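PDB 3E10: putative NADH Oxidase from Clostridium acetobutylicum, which binds flavin mononucleotide and, as a member of the nitroreductase family, is probably an FMN-dependent oxidoreductase. Local coordinates for residues R8-N13 against G110-G115; K17-E22 against I142-P147. All coordinates share one frame; numbering follows the deposited sequence. Where two conformers were deposited one is given.

Contact 1: residues R8-N13 against G110-G115. With FMN (flavin mononucleotide), chain L.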
loop_
_atom_site.group_PDB
_atom_site.type_symbol
_atom_site.label_atom_id
_atom_site.label_comp_id
_atom_site.label_asym_id
_atom_site.label_seq_id
_atom_site.Cartn_x
_atom_site.Cartn_y
_atom_site.Cartn_z
ATOM N N ARG B 8 11.559 7.748 -0.001
ATOM C CA ARG B 8 10.457 8.015 -0.922
ATOM C C ARG B 8 9.670 9.249 -0.462
ATOM O O ARG B 8 9.168 9.277 0.672
ATOM C CB ARG B 8 9.526 6.830 -0.928
ATOM C CG ARG B 8 8.253 7.006 -1.798
ATOM C CD ARG B 8 6.990 6.403 -1.177
ATOM N NE ARG B 8 6.728 6.934 0.171
ATOM C CZ ARG B 8 6.191 8.119 0.451
ATOM N NH1 ARG B 8 5.888 8.970 -0.513
ATOM N NH2 ARG B 8 6.008 8.469 1.718
ATOM N N ARG B 9 9.529 10.227 -1.364
ATOM C CA ARG B 9 8.760 11.432 -1.066
ATOM C C ARG B 9 7.733 11.679 -2.164
ATOM O O ARG B 9 7.907 11.262 -3.312
ATOM C CB ARG B 9 9.675 12.679 -0.964
ATOM C CG ARG B 9 10.685 12.651 0.184
ATOM C CD ARG B 9 10.157 13.162 1.491
ATOM N NE ARG B 9 9.112 12.345 2.106
ATOM C CZ ARG B 9 9.362 11.281 2.867
ATOM N NH1 ARG B 9 10.607 10.856 3.098
ATOM N NH2 ARG B 9 8.350 10.614 3.382
ATOM N N SER B 10 6.685 12.432 -1.841
ATOM C CA SER B 10 5.798 12.934 -2.878
ATOM C C SER B 10 6.480 14.092 -3.612
ATOM O O SER B 10 6.737 15.151 -3.032
ATOM C CB SER B 10 4.476 13.409 -2.260
ATOM O OG SER B 10 3.687 12.314 -1.844
ATOM N N ILE B 11 6.773 13.869 -4.886
ATOM C CA ILE B 11 7.426 14.834 -5.744
ATOM C C ILE B 11 6.432 15.275 -6.795
ATOM O O ILE B 11 5.844 14.437 -7.486
ATOM C CB ILE B 11 8.741 14.246 -6.339
ATOM C CG1 ILE B 11 9.775 14.069 -5.178
ATOM C CG2 ILE B 11 9.270 15.165 -7.478
ATOM C CD1 ILE B 11 11.120 13.481 -5.574
ATOM N N ARG B 12 6.207 16.598 -6.857
ATOM C CA ARG B 12 5.082 17.205 -7.567
ATOM C C ARG B 12 5.460 18.125 -8.707
ATOM O O ARG B 12 4.587 18.734 -9.317
ATOM C CB ARG B 12 4.204 17.952 -6.574
ATOM C CG ARG B 12 3.604 17.029 -5.508
ATOM C CD ARG B 12 2.682 17.806 -4.569
ATOM N NE ARG B 12 1.952 16.942 -3.660
ATOM C CZ ARG B 12 2.340 16.614 -2.433
ATOM N NH1 ARG B 12 3.460 17.091 -1.901
ATOM N NH2 ARG B 12 1.583 15.799 -1.705
ATOM N N ASN B 13 6.755 18.132 -9.055
ATOM C CA ASN B 13 7.269 19.019 -10.083
ATOM C C ASN B 13 8.419 18.277 -10.752
ATOM O O ASN B 13 9.247 17.715 -10.060
ATOM C CB ASN B 13 7.722 20.308 -9.400
ATOM C CG ASN B 13 8.087 21.398 -10.367
ATOM O OD1 ASN B 13 7.551 21.478 -11.472
ATOM N ND2 ASN B 13 9.000 22.266 -9.943
ATOM N N GLY B 110 10.935 10.814 -9.370
ATOM C CA GLY B 110 9.962 11.334 -8.429
ATOM C C GLY B 110 8.562 10.953 -8.859
ATOM O O GLY B 110 8.268 10.783 -10.063
ATOM N N ALA B 111 7.691 10.776 -7.882
ATOM C CA ALA B 111 6.302 10.477 -8.163
ATOM C C ALA B 111 5.434 10.989 -7.033
ATOM O O ALA B 111 5.896 11.221 -5.934
ATOM C CB ALA B 111 6.131 8.971 -8.362
ATOM N N VAL B 112 4.148 11.140 -7.324
ATOM C CA VAL B 112 3.162 11.397 -6.287
ATOM C C VAL B 112 1.867 10.645 -6.623
ATOM O O VAL B 112 1.432 10.573 -7.775
ATOM C CB VAL B 112 2.902 12.930 -6.078
ATOM C CG1 VAL B 112 2.395 13.596 -7.378
ATOM C CG2 VAL B 112 1.901 13.153 -4.930
ATOM N N TRP B 113 1.252 10.116 -5.568
ATOM C CA TRP B 113 -0.072 9.494 -5.606
ATOM C C TRP B 113 -1.107 10.596 -5.619
ATOM O O TRP B 113 -1.135 11.437 -4.718
ATOM C CB TRP B 113 -0.191 8.618 -4.361
ATOM C CG TRP B 113 -1.393 7.814 -4.118
ATOM C CD1 TRP B 113 -2.685 8.025 -4.537
ATOM C CD2 TRP B 113 -1.431 6.649 -3.292
ATOM N NE1 TRP B 113 -3.507 7.034 -4.039
ATOM C CE2 TRP B 113 -2.766 6.208 -3.234
ATOM C CE3 TRP B 113 -0.452 5.942 -2.587
ATOM C CZ2 TRP B 113 -3.139 5.064 -2.522
ATOM C CZ3 TRP B 113 -0.819 4.851 -1.847
ATOM C CH2 TRP B 113 -2.158 4.431 -1.807
ATOM N N LEU B 114 -1.941 10.580 -6.657
ATOM C CA LEU B 114 -3.046 11.527 -6.804
ATOM C C LEU B 114 -4.347 10.764 -6.559
ATOM O O LEU B 114 -4.801 9.997 -7.409
ATOM C CB LEU B 114 -2.988 12.181 -8.182
ATOM C CG LEU B 114 -1.653 12.873 -8.541
ATOM C CD1 LEU B 114 -1.711 13.377 -9.999
ATOM C CD2 LEU B 114 -1.265 13.971 -7.577
ATOM N N GLY B 115 -4.927 10.956 -5.377
ATOM C CA GLY B 115 -6.080 10.172 -4.965
ATOM C C GLY B 115 -7.283 10.388 -5.877
ATOM O O GLY B 115 -7.504 11.497 -6.401
HETATM N N1 FMN L . -0.827 14.413 -3.002
HETATM C C2 FMN L . -1.290 15.349 -3.881
HETATM O O2 FMN L . -0.570 16.304 -4.202
HETATM N N3 FMN L . -2.540 15.203 -4.419
HETATM C C4 FMN L . -3.411 14.203 -4.046
HETATM O O4 FMN L . -4.547 14.109 -4.570
HETATM C C4A FMN L . -2.933 13.236 -3.161
HETATM N N5 FMN L . -3.738 12.183 -2.819
HETATM C C5A FMN L . -3.225 11.195 -1.981
HETATM C C6 FMN L . -4.050 10.125 -1.648
HETATM C C7 FMN L . -3.598 9.102 -0.807
HETATM C C7M FMN L . -4.457 7.926 -0.522
HETATM C C8 FMN L . -2.280 9.162 -0.327
HETATM C C8M FMN L . -1.673 7.957 0.398
HETATM C C9 FMN L . -1.465 10.246 -0.673
HETATM C C9A FMN L . -1.923 11.275 -1.477
HETATM N N10 FMN L . -1.131 12.379 -1.808
HETATM C C10 FMN L . -1.619 13.343 -2.680
HETATM C "C1'" FMN L . 0.251 12.455 -1.312
HETATM C "C2'" FMN L . 0.257 12.913 0.156
HETATM O "O2'" FMN L . -0.066 14.294 0.296
HETATM C "C3'" FMN L . 1.646 12.669 0.755
HETATM O "O3'" FMN L . 1.862 11.268 0.800
HETATM C "C4'" FMN L . 1.848 13.281 2.154
HETATM O "O4'" FMN L . 1.840 14.704 2.095
HETATM C "C5'" FMN L . 3.136 12.838 2.844
HETATM O "O5'" FMN L . 4.296 13.222 2.094
HETATM P P FMN L . 5.278 12.104 1.512
HETATM O O1P FMN L . 5.676 11.191 2.644
HETATM O O2P FMN L . 4.549 11.326 0.466
HETATM O O3P FMN L . 6.453 12.893 0.980
HETATM O O HOH W 1 5.929 9.132 -3.410
HETATM O O HOH W 2 9.225 10.206 -5.359
HETATM O O HOH W 3 3.037 10.024 -3.189
#

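Contact 2: residues K17-E22 against I142-P147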
loop_
_atom_site.group_PDB
_atom_site.type_symbol
_atom_site.label_atom_id
_atom_site.label_comp_id
_atom_site.label_asym_id
_atom_site.label_seq_id
_atom_site.Cartn_x
_atom_site.Cartn_y
_atom_site.Cartn_z
ATOM N N LYS B 17 12.528 15.809 -19.151
ATOM C CA LYS B 17 13.109 14.555 -19.582
ATOM C C LYS B 17 12.085 13.421 -19.539
ATOM O O LYS B 17 11.426 13.223 -18.524
ATOM C CB LYS B 17 14.296 14.214 -18.666
ATOM C CG LYS B 17 14.990 12.885 -18.954
ATOM C CD LYS B 17 16.259 12.697 -18.118
ATOM C CE LYS B 17 17.013 11.423 -18.541
ATOM N NZ LYS B 17 17.405 11.385 -20.002
ATOM N N LYS B 18 11.989 12.663 -20.612
ATOM C CA LYS B 18 11.109 11.512 -20.645
ATOM C C LYS B 18 11.607 10.400 -19.724
ATOM O O LYS B 18 12.805 10.228 -19.512
ATOM C CB LYS B 18 10.950 10.979 -22.087
ATOM C CG LYS B 18 10.528 12.050 -23.080
ATOM C CD LYS B 18 9.281 12.795 -22.628
ATOM C CE LYS B 18 8.730 13.722 -23.713
ATOM N NZ LYS B 18 7.520 14.473 -23.226
ATOM N N VAL B 19 10.670 9.629 -19.185
ATOM C CA VAL B 19 11.021 8.465 -18.387
ATOM C C VAL B 19 11.313 7.340 -19.371
ATOM O O VAL B 19 10.490 7.025 -20.237
ATOM C CB VAL B 19 9.887 8.063 -17.433
ATOM C CG1 VAL B 19 10.268 6.834 -16.662
ATOM C CG2 VAL B 19 9.550 9.235 -16.442
ATOM N N GLU B 20 12.498 6.758 -19.236
ATOM C CA GLU B 20 12.952 5.717 -20.150
ATOM C C GLU B 20 11.963 4.555 -20.163
ATOM O O GLU B 20 11.419 4.176 -19.111
ATOM C CB GLU B 20 14.333 5.200 -19.740
ATOM C CG GLU B 20 15.485 6.232 -19.904
ATOM C CD GLU B 20 15.734 7.131 -18.697
ATOM O OE1 GLU B 20 14.836 7.290 -17.844
ATOM O OE2 GLU B 20 16.849 7.709 -18.618
ATOM N N LYS B 21 11.773 3.973 -21.347
ATOM C CA LYS B 21 10.867 2.842 -21.515
ATOM C C LYS B 21 11.162 1.739 -20.510
ATOM O O LYS B 21 10.237 1.154 -19.973
ATOM C CB LYS B 21 10.909 2.269 -22.948
ATOM C CG LYS B 21 10.467 3.255 -23.992
ATOM C CD LYS B 21 9.003 3.650 -23.911
ATOM C CE LYS B 21 8.613 4.345 -25.230
ATOM N NZ LYS B 21 7.505 5.281 -25.043
ATOM N N GLU B 22 12.439 1.456 -20.253
ATOM C CA GLU B 22 12.783 0.387 -19.328
ATOM C C GLU B 22 12.321 0.677 -17.898
ATOM O O GLU B 22 11.941 -0.227 -17.172
ATOM C CB GLU B 22 14.271 0.067 -19.352
ATOM C CG GLU B 22 15.172 1.120 -18.880
ATOM N N ILE B 142 -0.894 8.224 -10.747
ATOM C CA ILE B 142 0.461 8.513 -10.262
ATOM C C ILE B 142 1.193 9.322 -11.341
ATOM O O ILE B 142 1.305 8.873 -12.480
ATOM C CB ILE B 142 1.210 7.234 -9.889
ATOM C CG1 ILE B 142 0.486 6.502 -8.728
ATOM C CG2 ILE B 142 2.663 7.558 -9.449
ATOM C CD1 ILE B 142 0.993 5.172 -8.411
ATOM N N SER B 143 1.599 10.536 -10.992
ATOM C CA SER B 143 2.410 11.330 -11.907
ATOM C C SER B 143 3.866 11.002 -11.588
ATOM O O SER B 143 4.216 10.802 -10.422
ATOM C CB SER B 143 2.135 12.823 -11.796
ATOM O OG SER B 143 2.339 13.264 -10.510
ATOM N N VAL B 144 4.695 10.906 -12.623
ATOM C CA VAL B 144 6.061 10.422 -12.496
ATOM C C VAL B 144 6.961 11.274 -13.413
ATOM O O VAL B 144 6.581 11.635 -14.522
ATOM C CB VAL B 144 6.180 8.947 -12.940
ATOM C CG1 VAL B 144 7.598 8.428 -12.726
ATOM C CG2 VAL B 144 5.201 8.042 -12.194
ATOM N N GLY B 145 8.169 11.557 -12.950
ATOM C CA GLY B 145 9.184 12.221 -13.762
ATOM C C GLY B 145 10.482 12.378 -12.996
ATOM O O GLY B 145 10.577 12.002 -11.846
ATOM N N TYR B 146 11.498 12.945 -13.621
ATOM C CA TYR B 146 12.712 13.283 -12.908
ATOM C C TYR B 146 12.443 14.550 -12.073
ATOM O O TYR B 146 11.869 15.523 -12.564
ATOM C CB TYR B 146 13.892 13.483 -13.889
ATOM C CG TYR B 146 14.392 12.141 -14.400
ATOM C CD1 TYR B 146 15.208 11.347 -13.626
ATOM C CD2 TYR B 146 13.919 11.610 -15.581
ATOM C CE1 TYR B 146 15.600 10.091 -14.049
ATOM C CE2 TYR B 146 14.322 10.353 -16.026
ATOM C CZ TYR B 146 15.164 9.596 -15.249
ATOM O OH TYR B 146 15.575 8.345 -15.682
ATOM N N PRO B 147 12.812 14.527 -10.806
ATOM C CA PRO B 147 12.492 15.676 -9.954
ATOM C C PRO B 147 13.113 16.994 -10.401
ATOM O O PRO B 147 14.247 17.012 -10.819
ATOM C CB PRO B 147 13.046 15.265 -8.592
ATOM C CG PRO B 147 13.080 13.799 -8.617
ATOM C CD PRO B 147 13.461 13.451 -10.045
HETATM O O HOH W 4 11.283 14.274 -16.104
#

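Contact 1: residues R8-N13 against G110-G115
Val112 carries CG2 anti to its backbone N, while Ser10 holds OG beside its own backbone N (chi1 -73°). These torsions bring Val112 CG2 to 3.7 Å from Ser10 OG. The other methyl, Val112 CG1, rests against Ile11 O and the CG of Arg12. Arg12 crosses Val112 at about a right angle. Its chain is extended from CG to NE, which carries the guanidinium to the flavin. There Arg12 NE donates to FMN O2 at 2.7 Å, and Arg12 NH2 reaches FMN N1 at 3.1 Å in a nearly straight bond (169°). Ser10 CB lies over one face of this guanidinium, toward its rim. Ile11 packs its CB and CD1 on the CA of Gly110.

The backbones are joined by one direct hydrogen bond, Ile11 N to Ala111 O at 3.0 Å. Water 2 links Arg9 O to Ala111 N, and water 3 links Ser10 OG to Trp113 N.

The loop also grips the phosphate. Arg8 NH1 and NH2 donate to FMN O2P and FMN O1P, and Arg9 NE and NH2 to FMN O3P and FMN O1P. Ser10 N donates to FMN O3P, and Ser10 OG to FMN O2P at 2.7 Å. Six bonds thus hold three oxygens, and the two arginine charges probably balance that of the phosphate. Trp113 lays one ring face under the C8M methyl of the flavin. Arg8 NH2 also donates to the backbone O of Gln33 of the second subunit. Together, the arginine-rich loop and strand 110-115 form an FMN site at the dimer interface, as in the nitroreductase family.

Contact 2: residues K17-E22 against I142-P147
Tyr146 OH donates a short hydrogen bond of 2.5 Å to Glu20 OE1, and the same hydroxyl is also bonded to Lys23 NZ. OE1 receives the bond on its syn lone pair, the side facing OE2. It lies at the edge of the phenol ring, near the ring plane, and the carboxylate is turned 75° from that plane. The Glu20 chain bends at chi2 (89°), which swings the carboxylate toward the hydroxyl.

In the conformer given, one of two, the aliphatic part of Lys17 slants across the ring, with Lys17 CD 3.6 Å from Tyr146 CD2. This position is less certain than the rest of the contact. Water 4 joins the backbones, donating to Lys17 O at 2.6 Å and accepting from Tyr146 N at 2.8 Å. Deeper in, Val19 CG2 packs on Gly145 CA at 4.0 Å and faces Val144 CG1.

Glu20 is the N-cap residue of helix 21-32. The contact thus joins the start of that helix to the end of strand 136-145, while Val19 and Val144 both pack on Leu72 of the adjoining strand 72-79.

Overall arrangement
From the N terminus, helix 4-7 runs into the loop of residues 8-13. Contact 1 brings this loop to strand 110-115, closing a loop of 96 residues. The chain next reaches 17-22, at the start of helix 21-32. Contact 2 joins it to the end of strand 136-145 across 119 intervening residues. The two closures cross, because their segments alternate along the chain. Strands 110-115 and 136-145 are antiparallel neighbours in one sheet, and Gly110 N probably bonds to Gly145 O. Both contacts thus tie the N-terminal region to two neighbouring strands of the sheet: contact 1 at the flavin, contact 2 farther from it.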